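Local atomic coordinates of endonuclease V (Streptomyces avermitilis, PDB entry 3GOC), a protein that probably repairs deaminated DNA as a magnesium-dependent endonuclease, nicking the strand at the second phosphodiester bond 3' to a deoxyinosine. Residues V70-F82 with R92-C106. Numbering follows the deposited sequence.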
ATOM      1  N   VAL A  70       7.901 -13.210   7.464  1.00  7.93           N
ATOM      2  CA  VAL A  70       9.290 -12.933   7.800  1.00  8.25           C
ATOM      3  C   VAL A  70      10.172 -13.879   6.995  1.00  9.50           C
ATOM      4  O   VAL A  70       9.928 -15.087   6.955  1.00 11.55           O
ATOM      5  CB  VAL A  70       9.555 -13.153   9.303  1.00  6.58           C
ATOM      6  CG1 VAL A  70      11.037 -12.957   9.609  1.00  8.45           C
ATOM      7  CG2 VAL A  70       8.716 -12.189  10.118  1.00  9.05           C
ATOM      8  N   VAL A  71      11.184 -13.330   6.332  1.00  8.15           N
ATOM      9  CA  VAL A  71      12.090 -14.159   5.549  1.00  7.29           C
ATOM     10  C   VAL A  71      13.514 -14.152   6.095  1.00  8.22           C
ATOM     11  O   VAL A  71      14.311 -15.022   5.756  1.00 10.92           O
ATOM     12  CB  VAL A  71      12.112 -13.739   4.062  1.00 11.43           C
ATOM     13  CG1 VAL A  71      10.732 -13.941   3.454  1.00 10.36           C
ATOM     14  CG2 VAL A  71      12.547 -12.296   3.926  1.00 11.36           C
ATOM     15  N   ALA A  72      13.832 -13.181   6.951  1.00  6.62           N
ATOM     16  CA  ALA A  72      15.169 -13.095   7.535  1.00  7.74           C
ATOM     17  C   ALA A  72      15.194 -12.085   8.671  1.00  7.31           C
ATOM     18  O   ALA A  72      14.377 -11.171   8.713  1.00  8.31           O
ATOM     19  CB  ALA A  72      16.174 -12.692   6.465  1.00  7.73           C
ATOM     20  N   GLU A  73      16.131 -12.258   9.596  1.00  8.26           N
ATOM     21  CA  GLU A  73      16.263 -11.330  10.713  1.00  8.59           C
ATOM     22  C   GLU A  73      17.676 -11.379  11.267  1.00 10.00           C
ATOM     23  O   GLU A  73      18.380 -12.374  11.104  1.00 10.63           O
ATOM     24  CB  GLU A  73      15.258 -11.665  11.817  1.00 14.80           C
ATOM     25  CG  GLU A  73      15.409 -13.050  12.404  1.00 18.10           C
ATOM     26  CD  GLU A  73      14.354 -13.355  13.453  1.00 27.49           C
ATOM     27  OE1 GLU A  73      13.153 -13.169  13.161  1.00 31.57           O
ATOM     28  OE2 GLU A  73      14.726 -13.781  14.568  1.00 33.95           O
ATOM     29  N   ALA A  74      18.093 -10.294  11.910  1.00  6.98           N
ATOM     30  CA  ALA A  74      19.427 -10.221  12.489  1.00  7.32           C
ATOM     31  C   ALA A  74      19.464  -9.128  13.542  1.00  7.47           C
ATOM     32  O   ALA A  74      18.686  -8.180  13.485  1.00  8.13           O
ATOM     33  CB  ALA A  74      20.456  -9.931  11.402  1.00 10.51           C
ATOM     34  N   THR A  75      20.355  -9.272  14.514  1.00  9.09           N
ATOM     35  CA  THR A  75      20.507  -8.264  15.552  1.00  5.30           C
ATOM     36  C   THR A  75      21.989  -8.001  15.762  1.00  6.61           C
ATOM     37  O   THR A  75      22.844  -8.771  15.317  1.00  9.25           O
ATOM     38  CB  THR A  75      19.893  -8.711  16.904  1.00  5.54           C
ATOM     39  OG1 THR A  75      20.526  -9.918  17.344  1.00  8.83           O
ATOM     40  CG2 THR A  75      18.400  -8.931  16.770  1.00  8.47           C
ATOM     41  N   ALA A  76      22.286  -6.898  16.434  1.00  7.04           N
ATOM     42  CA  ALA A  76      23.661  -6.531  16.733  1.00  6.69           C
ATOM     43  C   ALA A  76      23.666  -5.771  18.051  1.00  5.55           C
ATOM     44  O   ALA A  76      22.707  -5.073  18.378  1.00  7.08           O
ATOM     45  CB  ALA A  76      24.230  -5.657  15.624  1.00  7.38           C
ATOM     46  N   VAL A  77      24.742  -5.932  18.809  1.00  6.16           N
ATOM     47  CA  VAL A  77      24.896  -5.258  20.089  1.00  8.54           C
ATOM     48  C   VAL A  77      26.029  -4.261  19.920  1.00  9.54           C
ATOM     49  O   VAL A  77      27.083  -4.611  19.392  1.00  9.80           O
ATOM     50  CB  VAL A  77      25.266  -6.254  21.200  1.00  7.27           C
ATOM     51  CG1 VAL A  77      25.500  -5.512  22.499  1.00 14.79           C
ATOM     52  CG2 VAL A  77      24.150  -7.280  21.369  1.00 14.31           C
ATOM     53  N   GLY A  78      25.821  -3.020  20.346  1.00  6.62           N
ATOM     54  CA  GLY A  78      26.876  -2.036  20.192  1.00  7.64           C
ATOM     55  C   GLY A  78      27.041  -1.071  21.348  1.00  5.71           C
ATOM     56  O   GLY A  78      26.176  -0.963  22.214  1.00  9.00           O
ATOM     57  N   GLU A  79      28.178  -0.387  21.366  1.00  7.35           N
ATOM     58  CA  GLU A  79      28.451   0.616  22.384  1.00  7.54           C
ATOM     59  C   GLU A  79      27.737   1.882  21.918  1.00  6.21           C
ATOM     60  O   GLU A  79      27.839   2.254  20.748  1.00  9.54           O
ATOM     61  CB  GLU A  79      29.954   0.893  22.469  1.00 11.78           C
ATOM     62  CG  GLU A  79      30.782  -0.239  23.055  1.00 15.85           C
ATOM     63  CD  GLU A  79      32.271   0.031  22.949  1.00 23.85           C
ATOM     64  OE1 GLU A  79      32.667   1.208  23.089  1.00 28.97           O
ATOM     65  OE2 GLU A  79      33.048  -0.928  22.745  1.00 33.35           O
ATOM     66  N   VAL A  80      27.001   2.534  22.815  1.00  7.21           N
ATOM     67  CA  VAL A  80      26.323   3.769  22.443  1.00  6.88           C
ATOM     68  C   VAL A  80      27.432   4.704  21.973  1.00  8.72           C
ATOM     69  O   VAL A  80      28.387   4.982  22.703  1.00 10.21           O
ATOM     70  CB  VAL A  80      25.549   4.351  23.634  1.00  6.95           C
ATOM     71  CG1 VAL A  80      25.002   5.728  23.282  1.00  5.82           C
ATOM     72  CG2 VAL A  80      24.411   3.409  23.994  1.00  9.13           C
ATOM     73  N   SER A  81      27.301   5.184  20.741  1.00  9.06           N
ATOM     74  CA  SER A  81      28.339   6.006  20.126  1.00  5.99           C
ATOM     75  C   SER A  81      28.269   7.527  20.194  1.00  8.21           C
ATOM     76  O   SER A  81      29.051   8.209  19.529  1.00  9.52           O
ATOM     77  CB  SER A  81      28.495   5.580  18.667  1.00  9.11           C
ATOM     78  OG  SER A  81      27.232   5.497  18.035  1.00  9.14           O
ATOM     79  N   PHE A  82      27.358   8.063  20.993  1.00  5.64           N
ATOM     80  CA  PHE A  82      27.244   9.508  21.124  1.00  8.46           C
ATOM     81  C   PHE A  82      26.405   9.825  22.354  1.00  8.73           C
ATOM     82  O   PHE A  82      25.533   9.048  22.736  1.00  9.40           O
ATOM     83  CB  PHE A  82      26.561  10.105  19.883  1.00  8.35           C
ATOM     84  CG  PHE A  82      26.875  11.558  19.655  1.00  9.19           C
ATOM     85  CD1 PHE A  82      28.125  11.946  19.180  1.00  7.61           C
ATOM     86  CD2 PHE A  82      25.928  12.542  19.933  1.00  7.62           C
ATOM     87  CE1 PHE A  82      28.427  13.287  18.988  1.00  9.53           C
ATOM     88  CE2 PHE A  82      26.221  13.887  19.745  1.00  9.28           C
ATOM     89  CZ  PHE A  82      27.475  14.262  19.270  1.00 10.27           C
ATOM     90  N   ARG A  92      23.931   7.925  18.046  1.00  6.07           N
ATOM     91  CA  ARG A  92      24.083   6.951  19.118  1.00  6.53           C
ATOM     92  C   ARG A  92      23.917   5.516  18.628  1.00  8.25           C
ATOM     93  O   ARG A  92      24.490   4.594  19.206  1.00  7.64           O
ATOM     94  CB  ARG A  92      23.018   7.161  20.200  1.00  7.70           C
ATOM     95  CG  ARG A  92      22.928   8.544  20.799  1.00 10.94           C
ATOM     96  CD  ARG A  92      21.826   8.560  21.852  1.00 13.32           C
ATOM     97  NE  ARG A  92      20.518   8.288  21.255  1.00 19.60           N
ATOM     98  CZ  ARG A  92      19.434   7.930  21.942  1.00 19.63           C
ATOM     99  NH1 ARG A  92      19.490   7.791  23.259  1.00 19.84           N
ATOM    100  NH2 ARG A  92      18.285   7.725  21.313  1.00 16.11           N
ATOM    101  N   GLU A  93      23.147   5.338  17.554  1.00  7.39           N
ATOM    102  CA  GLU A  93      22.807   4.003  17.068  1.00  5.47           C
ATOM    103  C   GLU A  93      23.132   3.601  15.644  1.00  5.45           C
ATOM    104  O   GLU A  93      23.062   2.417  15.326  1.00  5.83           O
ATOM    105  CB  GLU A  93      21.312   3.787  17.282  1.00  8.47           C
ATOM    106  CG  GLU A  93      20.464   4.823  16.570  1.00 11.00           C
ATOM    107  CD  GLU A  93      18.991   4.690  16.875  1.00 24.42           C
ATOM    108  OE1 GLU A  93      18.254   4.111  16.046  1.00 21.74           O
ATOM    109  OE2 GLU A  93      18.584   5.163  17.951  1.00 15.52           O
ATOM    110  N   ILE A  94      23.481   4.550  14.786  1.00  5.27           N
ATOM    111  CA  ILE A  94      23.774   4.205  13.403  1.00  5.73           C
ATOM    112  C   ILE A  94      24.775   3.064  13.215  1.00  4.03           C
ATOM    113  O   ILE A  94      24.524   2.150  12.434  1.00  5.97           O
ATOM    114  CB  ILE A  94      24.208   5.462  12.633  1.00  6.51           C
ATOM    115  CG1 ILE A  94      22.959   6.289  12.324  1.00 10.28           C
ATOM    116  CG2 ILE A  94      24.941   5.101  11.353  1.00 10.36           C
ATOM    117  CD1 ILE A  94      23.239   7.736  12.110  1.00 28.91           C
ATOM    118  N   PRO A  95      25.911   3.090  13.929  1.00  5.33           N
ATOM    119  CA  PRO A  95      26.882   2.001  13.760  1.00  4.14           C
ATOM    120  C   PRO A  95      26.296   0.612  14.033  1.00  4.08           C
ATOM    121  O   PRO A  95      26.586  -0.361  13.325  1.00  6.88           O
ATOM    122  CB  PRO A  95      27.982   2.364  14.756  1.00  6.57           C
ATOM    123  CG  PRO A  95      27.934   3.860  14.780  1.00  8.41           C
ATOM    124  CD  PRO A  95      26.444   4.139  14.816  1.00  6.48           C
ATOM    125  N   THR A  96      25.462   0.525  15.061  1.00  4.67           N
ATOM    126  CA  THR A  96      24.859  -0.748  15.438  1.00  3.66           C
ATOM    127  C   THR A  96      23.765  -1.167  14.459  1.00  6.05           C
ATOM    128  O   THR A  96      23.591  -2.355  14.191  1.00  6.04           O
ATOM    129  CB  THR A  96      24.307  -0.675  16.881  1.00  4.16           C
ATOM    130  OG1 THR A  96      25.368  -0.287  17.764  1.00  5.51           O
ATOM    131  CG2 THR A  96      23.782  -2.029  17.327  1.00  6.17           C
ATOM    132  N   VAL A  97      23.032  -0.194  13.927  1.00  6.39           N
ATOM    133  CA  VAL A  97      21.981  -0.478  12.952  1.00  5.62           C
ATOM    134  C   VAL A  97      22.637  -0.998  11.672  1.00  6.82           C
ATOM    135  O   VAL A  97      22.156  -1.957  11.058  1.00  5.66           O
ATOM    136  CB  VAL A  97      21.153   0.791  12.631  1.00  5.65           C
ATOM    137  CG1 VAL A  97      20.183   0.517  11.484  1.00  9.37           C
ATOM    138  CG2 VAL A  97      20.379   1.221  13.868  1.00  7.72           C
ATOM    139  N   LEU A  98      23.735  -0.362  11.268  1.00  6.00           N
ATOM    140  CA  LEU A  98      24.446  -0.801  10.066  1.00  4.78           C
ATOM    141  C   LEU A  98      24.933  -2.234  10.262  1.00  7.10           C
ATOM    142  O   LEU A  98      24.904  -3.036   9.332  1.00  7.55           O
ATOM    143  CB  LEU A  98      25.636   0.126   9.779  1.00  5.06           C
ATOM    144  CG  LEU A  98      25.280   1.542   9.308  1.00  3.82           C
ATOM    145  CD1 LEU A  98      26.543   2.386   9.259  1.00  9.41           C
ATOM    146  CD2 LEU A  98      24.607   1.494   7.943  1.00  9.24           C
ATOM    147  N   ALA A  99      25.358  -2.560  11.481  1.00  6.63           N
ATOM    148  CA  ALA A  99      25.847  -3.902  11.786  1.00  8.91           C
ATOM    149  C   ALA A  99      24.737  -4.948  11.691  1.00  9.09           C
ATOM    150  O   ALA A  99      24.952  -6.063  11.202  1.00  7.91           O
ATOM    151  CB  ALA A  99      26.477  -3.925  13.176  1.00  7.55           C
ATOM    152  N   ALA A 100      23.547  -4.603  12.168  1.00  7.19           N
ATOM    153  CA  ALA A 100      22.433  -5.541  12.100  1.00  4.95           C
ATOM    154  C   ALA A 100      22.070  -5.789  10.640  1.00  7.56           C
ATOM    155  O   ALA A 100      21.811  -6.926  10.243  1.00  6.81           O
ATOM    156  CB  ALA A 100      21.221  -4.998  12.868  1.00  8.43           C
ATOM    157  N   LEU A 101      22.044  -4.728   9.835  1.00  5.73           N
ATOM    158  CA  LEU A 101      21.716  -4.891   8.417  1.00  6.59           C
ATOM    159  C   LEU A 101      22.776  -5.738   7.729  1.00  5.67           C
ATOM    160  O   LEU A 101      22.457  -6.614   6.919  1.00  7.78           O
ATOM    161  CB  LEU A 101      21.618  -3.522   7.730  1.00  4.03           C
ATOM    162  CG  LEU A 101      20.408  -2.667   8.121  1.00  6.26           C
ATOM    163  CD1 LEU A 101      20.654  -1.238   7.680  1.00 11.11           C
ATOM    164  CD2 LEU A 101      19.136  -3.218   7.484  1.00  6.29           C
ATOM    165  N   ASP A 102      24.039  -5.485   8.054  1.00  6.16           N
ATOM    166  CA  ASP A 102      25.136  -6.241   7.446  1.00  6.91           C
ATOM    167  C   ASP A 102      25.085  -7.720   7.809  1.00  7.98           C
ATOM    168  O   ASP A 102      25.593  -8.565   7.069  1.00 12.29           O
ATOM    169  CB  ASP A 102      26.493  -5.667   7.864  1.00  7.03           C
ATOM    170  CG  ASP A 102      26.792  -4.334   7.203  1.00 17.18           C
ATOM    171  OD1 ASP A 102      26.189  -4.040   6.150  1.00 22.05           O
ATOM    172  OD2 ASP A 102      27.648  -3.588   7.728  1.00 19.94           O
ATOM    173  N   ALA A 103      24.473  -8.031   8.948  1.00  5.80           N
ATOM    174  CA  ALA A 103      24.372  -9.411   9.406  1.00  6.67           C
ATOM    175  C   ALA A 103      23.271 -10.197   8.700  1.00  7.47           C
ATOM    176  O   ALA A 103      23.185 -11.416   8.844  1.00 11.03           O
ATOM    177  CB  ALA A 103      24.151  -9.446  10.911  1.00 11.06           C
ATOM    178  N   LEU A 104      22.429  -9.502   7.942  1.00  7.64           N
ATOM    179  CA  LEU A 104      21.351 -10.165   7.216  1.00  9.51           C
ATOM    180  C   LEU A 104      21.910 -11.000   6.076  1.00  7.47           C
ATOM    181  O   LEU A 104      22.950 -10.679   5.510  1.00  8.21           O
ATOM    182  CB  LEU A 104      20.379  -9.141   6.637  1.00  7.84           C
ATOM    183  CG  LEU A 104      19.501  -8.365   7.620  1.00  6.99           C
ATOM    184  CD1 LEU A 104      18.799  -7.239   6.878  1.00  6.05           C
ATOM    185  CD2 LEU A 104      18.491  -9.302   8.274  1.00  9.04           C
ATOM    186  N   PRO A 105      21.218 -12.086   5.726  1.00  5.57           N
ATOM    187  CA  PRO A 105      21.653 -12.970   4.642  1.00  7.67           C
ATOM    188  C   PRO A 105      21.154 -12.507   3.277  1.00 10.48           C
ATOM    189  O   PRO A 105      21.451 -13.125   2.257  1.00  9.51           O
ATOM    190  CB  PRO A 105      21.056 -14.311   5.045  1.00  7.83           C
ATOM    191  CG  PRO A 105      19.751 -13.903   5.639  1.00  8.98           C
ATOM    192  CD  PRO A 105      20.124 -12.702   6.497  1.00  7.31           C
ATOM    193  N   CYS A 106      20.393 -11.419   3.259  1.00  7.54           N
ATOM    194  CA  CYS A 106      19.860 -10.899   2.009  1.00  7.20           C
ATOM    195  C   CYS A 106      19.738  -9.377   2.074  1.00 10.14           C
ATOM    196  O   CYS A 106      19.821  -8.775   3.151  1.00  9.94           O
ATOM    197  CB  CYS A 106      18.473 -11.497   1.746  1.00  6.03           C
ATOM    198  SG  CYS A 106      17.240 -11.054   3.022  1.00  9.99           S
TER
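Ala72, Ala74 and Ala76 of strand 70-79 form a close-packed apolar seam with Ala99, Ala100, Ala103 and Leu104, joining a strand at the edge of the chain's central sheet to helix 94-102 and the turn after it. The strand and helix run roughly antiparallel, at 146°, their axes 6.5 Å apart, a closeness that suits methyl side chains. Ala76 CB lies 3.7 Å from Ala99 CB and also abuts the helix backbone at Ala100 N. Two residues earlier in the strand, Ala74 CB meets Ala103 CB at 3.8 Å, while Leu104, whose CG stands anti to its carbonyl carbon (chi1 -70°), brings CD2 against the same methyl. Ala72 CB then rests against Pro105 CG and the sulfur of Cys106. In this RNase H-like fold the strand is the third of an antiparallel run, 41-49, 55-64 and 70-79, and the helix leads back across the sheet to strand 110-114, whose Asp114 binds a magnesium ion with Asp46. Thr96 sits where the strand has Gly78: its OG1 is 3.4 Å from Gly78 CA, where a CB on the strand would collide with it, and its CG2, anti to the backbone N, lies 3.4 Å from Ala76 O. A glycine in place of Thr96 would probably open a gap beside Gly78 and Ala76 O and take from Val56 of strand 55-64 one of its contacts. Before the helix, Ser81 N donates a nearly straight 3.3 Å bond to Arg92 O, tilted 25° from the carbonyl plane; the small Ser81 side chain turns its hydroxyl to Phe91 O and lets Pro95 CD pack nearby. Val80 CG1 lies alongside Arg92 CB, whereas Arg92 NE bonds to Leu89 O.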